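Local coordinates for protein myosin light chain 1 (Saccharomyces cerevisiae, PDB 1M45) that serves as a light chain for the class II myosin MYO1 and the class V myosin MYO2, binding their IQ motifs and supporting ring assembly in cytokinesis, at residues A[97-102]-A[133-138]; A[104-109]-A[119-124]. All blocks are in the same frame, centred on the assembly; numbering follows the deposited sequence. Where two conformers were deposited one is given.

Contact 1 (A[97-102]-A[133-138]); sequences TGKVSV and NGEIDY
The loops of two paired EF-hands meet here in the short antiparallel beta ladder characteristic of the EF-hand pair, with Val-100 and Ile-136 as its central hydrogen-bonded pair. Val-100 N donates to Ile-136 O at 3.0 Å, and Ile-136 N returns a bond to Val-100 O at 2.7 Å. The ladder is extended at both ends: Val-102 N reaches Gly-134 O at 2.9 Å, and Tyr-138 N reaches Gly-98 O at 3.2 Å. In the non-hydrogen-bonded pair Lys-99 and Asp-137, Lys-99 CA brings its hydrogen to Ile-136 O. One water donates to both Gly-98 O and Asp-137 OD1, an oxygen that also accepts from Lys-140 N as the N-cap of helix 138-146. Thr-97 and Lys-99 belong to an inferred calcium site, and Asp-93 of that site accepts from Tyr-138 OH and from Gly-98 N.

CG of Tyr-138 stands between its backbone N and carbonyl carbon (chi1 50°), a rotation that folds the ring back over the Gly-98 peptide; Gly-98 O lies above one face, toward the rim. Phe-89 of helix 83-90 meets the same ring at nearly parallel planes. A leucine at Tyr-138 would probably leave Asp-93 without its hydroxyl partner and part of the Gly-98 peptide uncovered. Farther out on the ring, Tyr-138 CZ lies 3.6 Å from Gly-98 CA.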
loop_
_atom_site.group_PDB
_atom_site.type_symbol
_atom_site.label_atom_id
_atom_site.label_comp_id
_atom_site.label_asym_id
_atom_site.label_seq_id
_atom_site.Cartn_x
_atom_site.Cartn_y
_atom_site.Cartn_z
ATOM N N THR A 97 11.589 -16.350 -16.921
ATOM C CA THR A 97 10.360 -17.120 -16.986
ATOM C C THR A 97 9.127 -16.325 -16.561
ATOM O O THR A 97 8.019 -16.836 -16.648
ATOM C CB THR A 97 10.434 -18.267 -16.016
ATOM O OG1 THR A 97 10.778 -17.739 -14.732
ATOM C CG2 THR A 97 11.585 -19.238 -16.359
ATOM N N GLY A 98 9.303 -15.125 -16.019
ATOM C CA GLY A 98 8.138 -14.391 -15.538
ATOM C C GLY A 98 7.827 -14.781 -14.108
ATOM O O GLY A 98 6.807 -14.429 -13.580
ATOM N N LYS A 99 8.735 -15.512 -13.482
ATOM C CA LYS A 99 8.536 -15.953 -12.122
ATOM C C LYS A 99 9.690 -15.578 -11.213
ATOM O O LYS A 99 10.840 -15.434 -11.646
ATOM C CB LYS A 99 8.331 -17.481 -12.079
ATOM C CG LYS A 99 7.065 -17.936 -12.806
ATOM C CD LYS A 99 6.828 -19.411 -12.640
ATOM C CE LYS A 99 5.465 -19.811 -13.177
ATOM N NZ LYS A 99 5.338 -19.581 -14.623
ATOM N N VAL A 100 9.364 -15.427 -9.935
ATOM C CA VAL A 100 10.348 -15.153 -8.903
ATOM C C VAL A 100 10.064 -16.075 -7.725
ATOM O O VAL A 100 8.911 -16.381 -7.435
ATOM C CB VAL A 100 10.298 -13.664 -8.516
ATOM C CG1 VAL A 100 11.082 -13.363 -7.247
ATOM C CG2 VAL A 100 10.844 -12.826 -9.675
ATOM N N SER A 101 11.123 -16.527 -7.052
ATOM C CA SER A 101 10.949 -17.373 -5.882
ATOM C C SER A 101 10.357 -16.534 -4.757
ATOM O O SER A 101 10.606 -15.308 -4.684
ATOM C CB SER A 101 12.258 -18.003 -5.433
ATOM O OG SER A 101 13.141 -17.014 -4.944
ATOM N N VAL A 102 9.558 -17.185 -3.912
ATOM C CA VAL A 102 8.968 -16.487 -2.767
ATOM C C VAL A 102 10.071 -15.929 -1.866
ATOM O O VAL A 102 9.926 -14.846 -1.285
ATOM C CB VAL A 102 7.945 -17.358 -2.021
ATOM C CG1 VAL A 102 8.590 -18.589 -1.417
ATOM C CG2 VAL A 102 7.277 -16.542 -0.933
ATOM N N ASN A 133 7.324 -25.065 -7.220
ATOM C CA ASN A 133 8.736 -24.756 -7.189
ATOM C C ASN A 133 8.994 -23.586 -6.236
ATOM O O ASN A 133 10.084 -23.040 -6.208
ATOM C CB ASN A 133 9.263 -24.426 -8.593
ATOM C CG ASN A 133 8.978 -25.545 -9.597
ATOM O OD1 ASN A 133 7.885 -25.634 -10.175
ATOM N ND2 ASN A 133 9.949 -26.418 -9.778
ATOM N N GLY A 134 7.988 -23.229 -5.452
ATOM C CA GLY A 134 8.133 -22.090 -4.568
ATOM C C GLY A 134 8.207 -20.777 -5.324
ATOM O O GLY A 134 8.654 -19.797 -4.748
ATOM N N GLU A 135 7.676 -20.727 -6.550
ATOM C CA GLU A 135 7.695 -19.502 -7.358
ATOM C C GLU A 135 6.360 -18.796 -7.533
ATOM O O GLU A 135 5.286 -19.405 -7.448
ATOM C CB GLU A 135 8.305 -19.772 -8.725
ATOM C CG GLU A 135 9.759 -20.203 -8.596
ATOM C CD GLU A 135 10.484 -20.214 -9.922
ATOM O OE1 GLU A 135 9.939 -20.751 -10.893
ATOM O OE2 GLU A 135 11.593 -19.661 -9.990
ATOM N N ILE A 136 6.453 -17.496 -7.832
ATOM C CA ILE A 136 5.277 -16.644 -7.990
ATOM C C ILE A 136 5.339 -16.007 -9.362
ATOM O O ILE A 136 6.401 -15.551 -9.772
ATOM C CB ILE A 136 5.331 -15.527 -6.906
ATOM C CG1 ILE A 136 5.072 -16.110 -5.529
ATOM C CG2 ILE A 136 4.270 -14.420 -7.174
ATOM C CD1 ILE A 136 5.526 -15.165 -4.391
ATOM N N ASP A 137 4.195 -15.963 -10.057
ATOM C CA ASP A 137 4.086 -15.271 -11.346
ATOM C C ASP A 137 4.035 -13.780 -11.003
ATOM O O ASP A 137 3.053 -13.324 -10.435
ATOM C CB ASP A 137 2.786 -15.692 -12.062
ATOM C CG ASP A 137 2.660 -15.068 -13.428
ATOM O OD1 ASP A 137 2.742 -13.840 -13.518
ATOM O OD2 ASP A 137 2.535 -15.731 -14.489
ATOM N N TYR A 138 5.102 -13.044 -11.299
ATOM C CA TYR A 138 5.159 -11.671 -10.781
ATOM C C TYR A 138 4.256 -10.695 -11.498
ATOM O O TYR A 138 3.755 -9.774 -10.875
ATOM C CB TYR A 138 6.559 -11.128 -10.675
ATOM C CG TYR A 138 7.470 -11.236 -11.870
ATOM C CD1 TYR A 138 7.374 -10.328 -12.925
ATOM C CD2 TYR A 138 8.521 -12.156 -11.876
ATOM C CE1 TYR A 138 8.273 -10.370 -13.990
ATOM C CE2 TYR A 138 9.416 -12.208 -12.936
ATOM C CZ TYR A 138 9.288 -11.314 -13.987
ATOM O OH TYR A 138 10.178 -11.388 -15.028
HETATM O O HOH W 1 10.652 -20.323 -13.439
HETATM O O HOH W 2 5.159 -12.731 -14.877
HETATM O O HOH W 3 12.896 -17.044 -11.321
#

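Contact 2 (A[104-109]-A[119-124]); sequences DLRYML and AEVDEL
Arg-106 and Val-121 are the residues whose CA atoms come nearest across two helix segments, 6.7 Å apart, while the segment axes come no nearer than 10.4 Å and run at 132° between N-to-C directions. The helices are the exiting helix of one EF-hand, 102-111, and the entering helix of the next, 118-125, within the EF-hand pair.

The interface has a polar margin and an apolar interior. At the margin, Arg-106 extends with CG anti to its backbone nitrogen (chi1 -176°) and then bends at chi3, which carries the guanidinium across to the other helix. Its NH2 donates to Asp-122 OD1 at 2.7 Å in a salt bridge. The oxygen is met nearly along its C-O axis but lies out of the guanidinium plane, and the guanidinium and carboxylate planes stand 46° apart. NH1 forms a second salt bridge, to Asp-118, so two carboxylates one turn apart on helix 118-125 hold the one arginine. Val-121 CG1 sits over the centre of one guanidinium face, 3.5 Å above the plane, and helps fix how the group is turned.

Val-121 spreads its two branches between the two zones: CG2 turns to Leu-109 CB at 3.9 Å. Deeper in, Leu-109 and Leu-124 also pack against the bound peptide, Leu-124 on an aromatic side chain there, so this part of the interface contributes to the peptide-binding surface. Their side chains cross at about a right angle, with Leu-109 CD1 3.5 Å from Leu-124 CD2.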
loop_
_atom_site.group_PDB
_atom_site.type_symbol
_atom_site.label_atom_id
_atom_site.label_comp_id
_atom_site.label_asym_id
_atom_site.label_seq_id
_atom_site.Cartn_x
_atom_site.Cartn_y
_atom_site.Cartn_z
ATOM N N ASP A 104 13.075 -14.853 -2.902
ATOM C CA ASP A 104 13.599 -13.644 -3.539
ATOM C C ASP A 104 12.613 -12.480 -3.405
ATOM O O ASP A 104 13.030 -11.311 -3.327
ATOM C CB ASP A 104 13.907 -13.867 -4.999
ATOM C CG ASP A 104 15.182 -14.652 -5.210
ATOM O OD1 ASP A 104 16.022 -14.721 -4.288
ATOM O OD2 ASP A 104 15.434 -15.164 -6.294
ATOM N N LEU A 105 11.311 -12.794 -3.402
ATOM C CA LEU A 105 10.331 -11.717 -3.270
ATOM C C LEU A 105 10.448 -11.121 -1.887
ATOM O O LEU A 105 10.423 -9.880 -1.702
ATOM C CB LEU A 105 8.917 -12.208 -3.575
ATOM C CG LEU A 105 7.799 -11.171 -3.363
ATOM C CD1 LEU A 105 8.091 -9.922 -4.193
ATOM C CD2 LEU A 105 6.433 -11.792 -3.824
ATOM N N ARG A 106 10.564 -11.998 -0.889
ATOM C CA ARG A 106 10.761 -11.482 0.474
ATOM C C ARG A 106 12.026 -10.646 0.572
ATOM O O ARG A 106 12.043 -9.583 1.244
ATOM C CB ARG A 106 10.766 -12.617 1.489
ATOM C CG ARG A 106 10.866 -12.135 2.916
ATOM C CD ARG A 106 10.630 -13.259 3.918
ATOM N NE ARG A 106 9.223 -13.678 3.845
ATOM C CZ ARG A 106 8.268 -13.258 4.659
ATOM N NH1 ARG A 106 8.522 -12.393 5.635
ATOM N NH2 ARG A 106 7.018 -13.675 4.471
ATOM N N TYR A 107 13.108 -11.134 -0.053
ATOM C CA TYR A 107 14.352 -10.400 -0.107
ATOM C C TYR A 107 14.178 -9.005 -0.694
ATOM O O TYR A 107 14.634 -8.015 -0.109
ATOM C CB TYR A 107 15.379 -11.190 -0.895
ATOM C CG TYR A 107 16.692 -10.451 -1.148
ATOM C CD1 TYR A 107 17.752 -10.558 -0.259
ATOM C CD2 TYR A 107 16.871 -9.700 -2.299
ATOM C CE1 TYR A 107 18.975 -9.892 -0.516
ATOM C CE2 TYR A 107 18.071 -9.030 -2.560
ATOM C CZ TYR A 107 19.092 -9.146 -1.673
ATOM O OH TYR A 107 20.257 -8.516 -1.940
ATOM N N MET A 108 13.506 -8.933 -1.840
ATOM C CA MET A 108 13.252 -7.660 -2.499
ATOM C C MET A 108 12.514 -6.694 -1.583
ATOM O O MET A 108 12.894 -5.536 -1.463
ATOM C CB MET A 108 12.415 -7.852 -3.770
ATOM C CG MET A 108 13.089 -8.638 -4.909
ATOM S SD MET A 108 11.877 -8.934 -6.240
ATOM C CE MET A 108 11.712 -7.298 -6.926
ATOM N N LEU A 109 11.447 -7.176 -0.954
ATOM C CA LEU A 109 10.586 -6.332 -0.166
ATOM C C LEU A 109 11.081 -5.944 1.222
ATOM O O LEU A 109 10.759 -4.869 1.683
ATOM C CB LEU A 109 9.193 -6.957 -0.048
ATOM C CG LEU A 109 8.555 -7.174 -1.428
ATOM C CD1 LEU A 109 7.199 -7.766 -1.203
ATOM C CD2 LEU A 109 8.397 -5.837 -2.189
ATOM N N ALA A 119 6.604 -9.226 8.954
ATOM C CA ALA A 119 5.148 -9.295 9.179
ATOM C C ALA A 119 4.349 -8.722 8.034
ATOM O O ALA A 119 3.318 -9.316 7.631
ATOM C CB ALA A 119 4.756 -8.600 10.487
ATOM N N GLU A 120 4.758 -7.568 7.512
ATOM C CA GLU A 120 4.033 -6.993 6.368
ATOM C C GLU A 120 4.068 -7.933 5.163
ATOM O O GLU A 120 3.090 -8.084 4.450
ATOM C CB GLU A 120 4.633 -5.641 5.978
ATOM C CG GLU A 120 4.232 -4.537 6.955
ATOM C CD GLU A 120 4.951 -3.223 6.661
ATOM O OE1 GLU A 120 6.198 -3.198 6.529
ATOM O OE2 GLU A 120 4.262 -2.188 6.511
ATOM N N VAL A 121 5.229 -8.567 4.937
ATOM C CA VAL A 121 5.336 -9.494 3.838
ATOM C C VAL A 121 4.490 -10.757 4.092
ATOM O O VAL A 121 3.868 -11.264 3.161
ATOM C CB VAL A 121 6.800 -9.797 3.486
ATOM C CG1 VAL A 121 6.862 -10.821 2.333
ATOM C CG2 VAL A 121 7.491 -8.492 3.064
ATOM N N ASP A 122 4.457 -11.230 5.340
ATOM C CA ASP A 122 3.546 -12.353 5.655
ATOM C C ASP A 122 2.109 -11.976 5.299
ATOM O O ASP A 122 1.395 -12.744 4.656
ATOM C CB ASP A 122 3.554 -12.741 7.142
ATOM C CG ASP A 122 4.881 -13.288 7.634
ATOM O OD1 ASP A 122 5.689 -13.758 6.825
ATOM O OD2 ASP A 122 5.176 -13.261 8.859
ATOM N N GLU A 123 1.683 -10.773 5.716
ATOM C CA GLU A 123 0.316 -10.356 5.443
ATOM C C GLU A 123 0.057 -10.240 3.941
ATOM O O GLU A 123 -0.976 -10.703 3.439
ATOM C CB GLU A 123 -0.049 -9.044 6.173
ATOM C CG GLU A 123 -1.577 -8.830 6.309
ATOM C CD GLU A 123 -1.929 -7.701 7.274
ATOM O OE1 GLU A 123 -0.982 -7.128 7.871
ATOM O OE2 GLU A 123 -3.121 -7.379 7.459
ATOM N N LEU A 124 0.995 -9.649 3.226
ATOM C CA LEU A 124 0.879 -9.520 1.789
ATOM C C LEU A 124 0.696 -10.866 1.078
ATOM O O LEU A 124 -0.136 -10.979 0.167
ATOM C CB LEU A 124 2.157 -8.906 1.204
ATOM C CG LEU A 124 2.362 -8.953 -0.306
ATOM C CD1 LEU A 124 1.350 -8.046 -1.028
ATOM C CD2 LEU A 124 3.777 -8.487 -0.610
#

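In the fold
From the N terminus, the chain passes helix 83-90 and enters strand 99-101, the first half of contact 1, then runs directly into helix 102-111. Contact 2 closes the shorter loop: only nine residues separate 104-109 from 119-124. After helix 118-125 the chain reaches strand 135-137 and completes contact 1, so the helix pair lies wholly within the larger, 30-residue excursion between the strands; the two closures nest and do not cross. Contact 1 joins the two EF-hand loops, and contact 2 joins helices of the two hands. Their centres are 13 Å apart, bridged by packing of Leu-105 CD2 on Ile-136 CD1 at 3.5 Å.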